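Local coordinates for probable mannosyltransferase KTR4 (Saccharomyces cerevisiae, PDB 5A07), which belongs to the GT-A clan of glycosyltransferases and binds guanosine-5'-diphosphate and a manganese ion in its lumenal part, at residues E78-E86 / T385-D393; H316-V324 / F374-Y384. All coordinates share one frame; numbering follows the deposited sequence. Where two conformers were deposited one is given.

Interaction 1 (E78-E86 / T385-D393); sequences EFLLQEISE and TNCPTCPAD
The chain leaving the C-terminal end of helix 65-80 is pinned here to the disulfide-rich loop that follows strand 384-386, and Thr389 meets Leu80 and Ile84 at the centre of the join. The hydroxyl OG1 of Thr389 donates to Leu80 O at 2.8 Å, in the carbonyl plane and on a lone pair. Its chi1 of -67° sets OG1 beside its own backbone N, facing this carbonyl at the helix end, and puts the methyl CG2 against Glu83 CG, 3.9 Å away. Threonine suits the place because one branch bonds while the other packs.

The backbone of Thr389 is used as well: Ile84 N donates to Thr389 O at 2.9 Å, nearly straight at 174°. Water 1 accepts from Thr389 N and can donate to Leu80 O and to Gln82 O, though not certainly to both at once, bridging the polar backbone groups of the two segments.

Packing flanks these bonds. CD1 of Ile84 makes an apolar contact with Pro388 CB at 3.9 Å, the two side chains crossing at about a right angle. The Leu80 methyl CD1 instead lies in van der Waals contact with polar atoms, 3.4 Å from Cys387 O and 3.6 Å from Asn386 OD1. Nearer the surface the extended Glu83 runs past Thr389 to the Pro391 backbone, and water 2 links its OE1, 2.8 Å away, to Ala392 N.

Nearby, Arg375 donates to Phe79 O and Gln82 OE1. The contact thus joins the C-terminal end of helix 65-80 to the loop after strand 384-386 of this GT-A-clan protein, a loop that the Cys387-Cys401 disulfide ties down.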
# COMPACT_ATOMS: atom_id res chain seq x y z
N GLU B 78 6.30 -14.44 -15.87
CA GLU B 78 5.75 -15.77 -15.69
C GLU B 78 4.54 -15.75 -14.84
O GLU B 78 3.62 -16.57 -15.01
CB GLU B 78 6.80 -16.70 -15.06
CG GLU B 78 7.86 -17.09 -16.10
CD GLU B 78 9.16 -17.73 -15.53
OE1 GLU B 78 9.40 -17.74 -14.31
OE2 GLU B 78 10.01 -18.14 -16.36
N PHE B 79 4.49 -14.83 -13.87
CA PHE B 79 3.26 -14.76 -13.12
C PHE B 79 2.15 -14.03 -13.85
O PHE B 79 1.01 -14.47 -13.87
CB PHE B 79 3.50 -14.18 -11.70
CG PHE B 79 3.95 -15.22 -10.71
CD1 PHE B 79 5.16 -15.82 -10.85
CD2 PHE B 79 3.13 -15.63 -9.67
CE1 PHE B 79 5.55 -16.87 -10.03
CE2 PHE B 79 3.54 -16.61 -8.78
CZ PHE B 79 4.75 -17.24 -8.98
N LEU B 80 2.48 -12.87 -14.40
CA LEU B 80 1.45 -12.03 -15.04
C LEU B 80 0.87 -12.66 -16.29
O LEU B 80 -0.33 -12.46 -16.57
CB LEU B 80 1.99 -10.65 -15.31
CG LEU B 80 1.82 -9.62 -14.22
CD1 LEU B 80 0.35 -9.18 -14.05
CD2 LEU B 80 2.33 -10.11 -12.86
N LEU B 81 1.64 -13.48 -16.99
CA LEU B 81 1.13 -14.24 -18.15
C LEU B 81 0.51 -15.53 -17.82
O LEU B 81 -0.11 -16.14 -18.67
CB LEU B 81 2.17 -14.42 -19.27
CG LEU B 81 2.84 -13.16 -19.76
CD1 LEU B 81 3.83 -13.53 -20.88
CD2 LEU B 81 1.86 -12.10 -20.21
N GLN B 82 0.44 -15.90 -16.55
CA GLN B 82 -0.33 -17.14 -16.16
C GLN B 82 -1.81 -16.82 -16.19
O GLN B 82 -2.25 -15.79 -15.66
CB GLN B 82 0.11 -17.54 -14.75
CG GLN B 82 -0.58 -18.71 -14.08
CD GLN B 82 -0.12 -18.87 -12.57
OE1 GLN B 82 0.90 -18.33 -12.09
NE2 GLN B 82 -0.94 -19.58 -11.82
N GLU B 83 -2.60 -17.70 -16.79
CA GLU B 83 -4.05 -17.55 -16.77
C GLU B 83 -4.58 -17.72 -15.35
O GLU B 83 -4.36 -18.74 -14.74
CB GLU B 83 -4.73 -18.62 -17.66
CG GLU B 83 -4.40 -18.36 -19.10
CD GLU B 83 -4.90 -19.50 -20.01
OE1 GLU B 83 -5.72 -20.31 -19.59
OE2 GLU B 83 -4.46 -19.58 -21.13
N ILE B 84 -5.26 -16.72 -14.83
CA ILE B 84 -5.92 -16.82 -13.55
C ILE B 84 -7.35 -16.33 -13.65
O ILE B 84 -7.76 -15.74 -14.65
CB ILE B 84 -5.18 -15.98 -12.47
CG1 ILE B 84 -5.28 -14.48 -12.79
CG2 ILE B 84 -3.73 -16.38 -12.40
CD1 ILE B 84 -4.72 -13.59 -11.69
N SER B 85 -8.10 -16.59 -12.60
CA SER B 85 -9.45 -16.06 -12.48
C SER B 85 -9.78 -15.50 -11.10
O SER B 85 -9.94 -14.28 -10.98
CB SER B 85 -10.50 -17.08 -12.89
OG SER B 85 -10.26 -18.15 -12.12
N GLU B 86 -9.87 -16.36 -10.10
CA GLU B 86 -10.23 -15.98 -8.76
C GLU B 86 -9.42 -16.76 -7.76
O GLU B 86 -8.87 -17.76 -8.11
CB GLU B 86 -11.66 -16.40 -8.43
CG GLU B 86 -12.69 -16.11 -9.40
CD GLU B 86 -14.03 -16.38 -8.80
OE1 GLU B 86 -14.36 -17.55 -8.55
OE2 GLU B 86 -14.74 -15.42 -8.56
N THR B 385 0.75 -0.42 -13.84
CA THR B 385 -0.44 -1.22 -14.02
C THR B 385 -0.20 -2.66 -13.61
O THR B 385 0.83 -3.24 -13.96
CB THR B 385 -0.86 -1.23 -15.50
OG1 THR B 385 -1.17 0.10 -15.92
CG2 THR B 385 -2.08 -2.01 -15.71
N ASN B 386 -1.16 -3.23 -12.85
CA ASN B 386 -1.27 -4.66 -12.65
C ASN B 386 -2.36 -5.15 -13.62
O ASN B 386 -3.54 -4.84 -13.41
CB ASN B 386 -1.69 -4.97 -11.21
CG ASN B 386 -1.88 -6.45 -10.98
OD1 ASN B 386 -0.95 -7.27 -11.23
ND2 ASN B 386 -3.07 -6.82 -10.50
N CYS B 387 -1.97 -5.91 -14.63
CA CYS B 387 -2.90 -6.35 -15.68
C CYS B 387 -2.77 -7.87 -15.87
O CYS B 387 -1.83 -8.31 -16.53
CB CYS B 387 -2.59 -5.63 -16.99
SG CYS B 387 -3.89 -6.03 -18.22
N PRO B 388 -3.66 -8.66 -15.23
CA PRO B 388 -3.46 -10.11 -15.27
C PRO B 388 -3.95 -10.72 -16.59
O PRO B 388 -4.56 -10.00 -17.42
CB PRO B 388 -4.34 -10.62 -14.12
CG PRO B 388 -5.45 -9.59 -14.04
CD PRO B 388 -4.81 -8.29 -14.35
N THR B 389 -3.76 -12.04 -16.72
CA THR B 389 -4.16 -12.77 -17.88
C THR B 389 -5.35 -13.68 -17.54
O THR B 389 -5.36 -14.32 -16.47
CB THR B 389 -2.97 -13.63 -18.35
OG1 THR B 389 -1.92 -12.79 -18.82
CG2 THR B 389 -3.40 -14.60 -19.47
N CYS B 390 -6.37 -13.66 -18.40
CA CYS B 390 -7.56 -14.50 -18.28
C CYS B 390 -7.45 -15.76 -19.17
O CYS B 390 -6.72 -15.73 -20.16
CB CYS B 390 -8.79 -13.73 -18.82
SG CYS B 390 -9.07 -12.25 -17.84
N PRO B 391 -8.22 -16.79 -18.85
CA PRO B 391 -8.40 -17.91 -19.79
C PRO B 391 -9.02 -17.44 -21.07
O PRO B 391 -9.73 -16.43 -21.09
CB PRO B 391 -9.38 -18.86 -19.05
CG PRO B 391 -9.26 -18.50 -17.61
CD PRO B 391 -8.97 -17.01 -17.60
N ALA B 392 -8.74 -18.14 -22.16
CA ALA B 392 -9.19 -17.72 -23.51
C ALA B 392 -10.68 -17.49 -23.64
O ALA B 392 -11.10 -16.59 -24.35
CB ALA B 392 -8.73 -18.72 -24.59
N ASP B 393 -11.53 -18.22 -22.96
CA ASP B 393 -12.89 -17.82 -23.26
C ASP B 393 -13.59 -16.98 -22.18
O ASP B 393 -14.80 -17.00 -22.04
CB ASP B 393 -13.69 -19.00 -23.84
CG ASP B 393 -13.37 -19.20 -25.40
OD1 ASP B 393 -13.34 -18.20 -26.19
OD2 ASP B 393 -13.09 -20.36 -25.82
O HOH W 1 -2.09 -13.28 -14.63
O HOH W 2 -7.49 -20.78 -21.73

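Interaction 2 (H316-V324 / F374-Y384). With MN (manganese (II) ion), chain G.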
# COMPACT_ATOMS: atom_id res chain seq x y z
N HIS B 316 8.21 -1.32 -1.17
CA HIS B 316 7.02 -1.04 -0.45
C HIS B 316 5.77 -1.42 -1.25
O HIS B 316 5.81 -1.45 -2.47
CB HIS B 316 7.00 0.45 -0.04
CG HIS B 316 6.99 1.40 -1.20
ND1 HIS B 316 8.13 1.76 -1.90
CD2 HIS B 316 5.97 2.03 -1.80
CE1 HIS B 316 7.80 2.59 -2.87
NE2 HIS B 316 6.50 2.78 -2.82
N PHE B 317 4.69 -1.68 -0.54
CA PHE B 317 3.38 -1.85 -1.19
C PHE B 317 2.98 -0.45 -1.66
O PHE B 317 3.13 0.50 -0.92
CB PHE B 317 2.35 -2.40 -0.23
CG PHE B 317 2.83 -3.63 0.49
CD1 PHE B 317 3.07 -4.79 -0.23
CD2 PHE B 317 3.06 -3.62 1.85
CE1 PHE B 317 3.61 -5.92 0.39
CE2 PHE B 317 3.56 -4.73 2.47
CZ PHE B 317 3.83 -5.87 1.74
N TRP B 318 2.42 -0.37 -2.86
CA TRP B 318 2.07 0.94 -3.41
C TRP B 318 0.68 1.32 -3.00
O TRP B 318 -0.33 0.97 -3.67
CB TRP B 318 2.20 0.89 -4.91
CG TRP B 318 2.45 2.29 -5.52
CD1 TRP B 318 3.13 3.31 -4.96
CD2 TRP B 318 2.05 2.71 -6.80
NE1 TRP B 318 3.19 4.39 -5.86
CE2 TRP B 318 2.53 4.02 -6.99
CE3 TRP B 318 1.29 2.13 -7.80
CZ2 TRP B 318 2.25 4.74 -8.13
CZ3 TRP B 318 1.08 2.84 -8.97
CH2 TRP B 318 1.58 4.11 -9.12
N THR B 319 0.62 2.06 -1.93
CA THR B 319 -0.60 2.21 -1.13
C THR B 319 -1.74 3.03 -1.76
O THR B 319 -2.79 3.14 -1.16
CB THR B 319 -0.28 2.87 0.24
OG1 THR B 319 0.41 4.09 0.01
CG2 THR B 319 0.60 1.88 1.09
N ASN B 320 -1.58 3.62 -2.95
CA ASN B 320 -2.75 4.26 -3.54
C ASN B 320 -3.93 3.33 -3.65
O ASN B 320 -5.07 3.76 -3.67
CB ASN B 320 -2.42 5.00 -4.83
CG ASN B 320 -1.73 4.14 -5.88
OD1 ASN B 320 -2.29 3.19 -6.39
ND2 ASN B 320 -0.55 4.54 -6.26
N PHE B 321 -3.66 2.04 -3.81
CA PHE B 321 -4.64 0.96 -3.59
C PHE B 321 -4.19 0.19 -2.36
O PHE B 321 -3.03 -0.15 -2.25
CB PHE B 321 -4.61 -0.02 -4.77
CG PHE B 321 -5.36 -1.34 -4.51
CD1 PHE B 321 -4.76 -2.37 -3.79
CD2 PHE B 321 -6.63 -1.50 -4.90
CE1 PHE B 321 -5.43 -3.57 -3.55
CE2 PHE B 321 -7.32 -2.66 -4.65
CZ PHE B 321 -6.74 -3.69 -3.97
N GLU B 322 -5.07 -0.02 -1.40
CA GLU B 322 -4.74 -0.99 -0.34
C GLU B 322 -6.07 -1.47 0.28
O GLU B 322 -7.06 -0.71 0.33
CB GLU B 322 -3.76 -0.43 0.68
CG GLU B 322 -4.21 0.85 1.35
CD GLU B 322 -3.22 1.45 2.34
OE1 GLU B 322 -2.21 0.83 2.79
OE2 GLU B 322 -3.49 2.60 2.71
N ILE B 323 -6.14 -2.77 0.64
CA ILE B 323 -7.26 -3.32 1.43
C ILE B 323 -6.59 -3.55 2.80
O ILE B 323 -5.59 -4.27 2.87
CB ILE B 323 -7.72 -4.64 0.91
CG1 ILE B 323 -8.03 -4.66 -0.59
CG2 ILE B 323 -8.95 -5.08 1.65
CD1 ILE B 323 -9.02 -3.70 -1.00
N VAL B 324 -7.12 -2.99 3.85
CA VAL B 324 -6.41 -3.07 5.12
C VAL B 324 -7.36 -3.40 6.28
O VAL B 324 -8.48 -2.88 6.39
CB VAL B 324 -5.47 -1.86 5.38
CG1 VAL B 324 -6.20 -0.58 5.25
CG2 VAL B 324 -4.80 -2.00 6.75
N PHE B 374 -3.31 -9.30 -4.62
CA PHE B 374 -4.56 -9.42 -5.35
C PHE B 374 -4.26 -9.43 -6.84
O PHE B 374 -4.50 -8.45 -7.57
CB PHE B 374 -5.54 -8.28 -5.00
CG PHE B 374 -6.40 -8.58 -3.82
CD1 PHE B 374 -7.40 -9.52 -3.92
CD2 PHE B 374 -6.19 -7.93 -2.59
CE1 PHE B 374 -8.19 -9.83 -2.79
CE2 PHE B 374 -6.98 -8.24 -1.51
CZ PHE B 374 -7.98 -9.19 -1.59
N ARG B 375 -3.75 -10.56 -7.31
CA ARG B 375 -3.34 -10.69 -8.70
C ARG B 375 -4.51 -10.40 -9.64
O ARG B 375 -4.30 -9.87 -10.75
CB ARG B 375 -2.76 -12.10 -8.98
CG ARG B 375 -1.41 -12.33 -8.30
CD ARG B 375 -1.01 -13.79 -8.39
NE ARG B 375 -0.64 -14.19 -9.78
CZ ARG B 375 -0.33 -15.43 -10.14
NH1 ARG B 375 -0.29 -16.42 -9.22
NH2 ARG B 375 -0.05 -15.69 -11.40
N ASP B 376 -5.70 -10.75 -9.22
CA ASP B 376 -6.88 -10.67 -10.05
C ASP B 376 -7.43 -9.25 -10.19
O ASP B 376 -8.32 -9.05 -11.06
CB ASP B 376 -8.02 -11.64 -9.58
CG ASP B 376 -8.38 -11.48 -8.07
OD1 ASP B 376 -7.53 -11.00 -7.21
OD2 ASP B 376 -9.51 -11.88 -7.68
N ILE B 377 -6.99 -8.33 -9.33
CA ILE B 377 -7.52 -6.95 -9.36
C ILE B 377 -6.69 -6.17 -10.37
O ILE B 377 -5.62 -5.65 -10.08
CB ILE B 377 -7.63 -6.28 -7.98
CG1 ILE B 377 -8.55 -7.12 -7.12
CG2 ILE B 377 -8.14 -4.86 -8.23
CD1 ILE B 377 -8.77 -6.54 -5.74
N GLY B 378 -7.18 -6.14 -11.62
CA GLY B 378 -6.55 -5.38 -12.65
C GLY B 378 -6.68 -3.86 -12.29
O GLY B 378 -7.79 -3.40 -11.99
N TYR B 379 -5.59 -3.14 -12.27
CA TYR B 379 -5.59 -1.81 -11.65
C TYR B 379 -4.51 -0.93 -12.20
O TYR B 379 -3.35 -1.39 -12.49
CB TYR B 379 -5.28 -1.93 -10.15
CG TYR B 379 -5.11 -0.60 -9.46
CD1 TYR B 379 -6.22 0.05 -8.97
CD2 TYR B 379 -3.86 -0.12 -9.12
CE1 TYR B 379 -6.09 1.24 -8.23
CE2 TYR B 379 -3.67 1.06 -8.42
CZ TYR B 379 -4.84 1.77 -8.00
OH TYR B 379 -4.73 2.90 -7.23
N HIS B 380 -4.82 0.35 -12.38
CA HIS B 380 -3.79 1.34 -12.80
C HIS B 380 -3.88 2.61 -12.04
O HIS B 380 -4.99 3.13 -11.86
CB HIS B 380 -3.93 1.59 -14.29
CG HIS B 380 -3.26 2.82 -14.79
ND1 HIS B 380 -3.95 3.98 -15.09
CD2 HIS B 380 -1.97 3.07 -15.10
CE1 HIS B 380 -3.11 4.88 -15.59
NE2 HIS B 380 -1.90 4.36 -15.60
N HIS B 381 -2.72 3.13 -11.65
CA HIS B 381 -2.54 4.48 -11.18
C HIS B 381 -1.27 4.89 -11.86
O HIS B 381 -0.23 4.19 -11.79
CB HIS B 381 -2.37 4.50 -9.66
CG HIS B 381 -2.09 5.85 -9.04
ND1 HIS B 381 -0.99 6.61 -9.31
CD2 HIS B 381 -2.81 6.57 -8.15
CE1 HIS B 381 -1.00 7.71 -8.57
NE2 HIS B 381 -2.11 7.70 -7.87
N THR B 382 -1.27 6.03 -12.49
CA THR B 382 -0.06 6.41 -13.25
C THR B 382 1.23 6.32 -12.40
O THR B 382 1.22 6.72 -11.28
CB THR B 382 -0.15 7.89 -13.86
OG1 THR B 382 1.07 8.12 -14.58
CG2 THR B 382 -0.26 8.98 -12.81
N PRO B 383 2.32 5.75 -12.93
CA PRO B 383 2.55 5.18 -14.26
C PRO B 383 2.52 3.64 -14.33
O PRO B 383 3.02 3.07 -15.31
CB PRO B 383 3.99 5.59 -14.53
CG PRO B 383 4.66 5.51 -13.20
CD PRO B 383 3.60 5.89 -12.19
N TYR B 384 1.89 2.97 -13.38
CA TYR B 384 2.03 1.50 -13.30
C TYR B 384 0.71 0.80 -13.33
O TYR B 384 -0.32 1.31 -12.84
CB TYR B 384 2.80 1.16 -12.02
CG TYR B 384 4.20 1.75 -11.89
CD1 TYR B 384 5.19 1.44 -12.78
CD2 TYR B 384 4.51 2.63 -10.88
CE1 TYR B 384 6.42 2.02 -12.70
CE2 TYR B 384 5.77 3.19 -10.73
CZ TYR B 384 6.71 2.86 -11.64
OH TYR B 384 7.93 3.40 -11.57
MN MN G . -2.56 9.52 -6.35
O HOH W 3 -6.90 3.67 -5.59
O HOH W 4 -1.75 10.89 -8.10
O HOH W 5 -4.67 9.97 -7.39
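Trp318 meets Tyr384 and His381 in an aromatic cluster, where the turn 318-321 joins strand 379-381 and the residues beside it. The edge of Tyr384 is set against one face of the indole, ring planes at 73°, and the indole rim, at CH2, comes 3.2 Å from His381 O. Asn320, of the same segment as Trp318, covers the opposite indole face. Further along, CB of Phe321 covers one face of the Tyr379 ring, a CH-pi contact with CB 4.0 Å from the centroid, and the Phe321 edge turns to that same ring.

Purely apolar contacts continue from there: Phe321 CZ touches Ile377 CD1 at 3.9 Å, and Ile323 CG1 packs on Phe374 CE2 at 3.8 Å. These bulky residues suit a buried place, further enclosed by helix 245-251.

The polar contacts centre on Asn320. Its CG stands between the backbone N and the carbonyl carbon (chi1 54°), which brings the amide over His381, the two planes stacked only 8° apart. ND2 thereby lies between indole and imidazole, 3.1 Å above the centre of the Trp318 ring and 3.4 Å above that of His381. The other end of the amide, OD1, accepts from Tyr379 OH at 2.6 Å, and water 3 donates to both that hydroxyl and Asn320 O.

Metal coordination completes the set. His381 NE2 binds manganese at 2.4 Å, with waters 4 and 5, Glu232 and further ligands, beside guanosine-5'-diphosphate. Histidine suits the position because its two nitrogens serve two partners: with ND1 donating to Thr382 O, the lone pair of NE2 is the one available to manganese. That bond and the stacked amide should restrict the ring's rotation and present NE2 to the metal.

Overall arrangement
Interaction 2 is buried near the centre of the chain, whereas interaction 1 lies about 21 Å from that centre and is only partly buried. Their own centres are about 16 Å apart. The small antiparallel sheet joins them, since strands 379-381 and 384-386 are successive neighbours in it: Asn386 N probably bonds to Tyr379 O, and Asn386 ND2 to Ile377 O. Both segments of interaction 2 fall between those of interaction 1 in sequence. Chemistry follows position. An amide, an indole and a backbone carbonyl surround the metal-binding histidine and probably orient it; at the periphery, backbone carbonyls, a threonine hydroxyl, prolines and bridging waters fasten a helix exit to a loop.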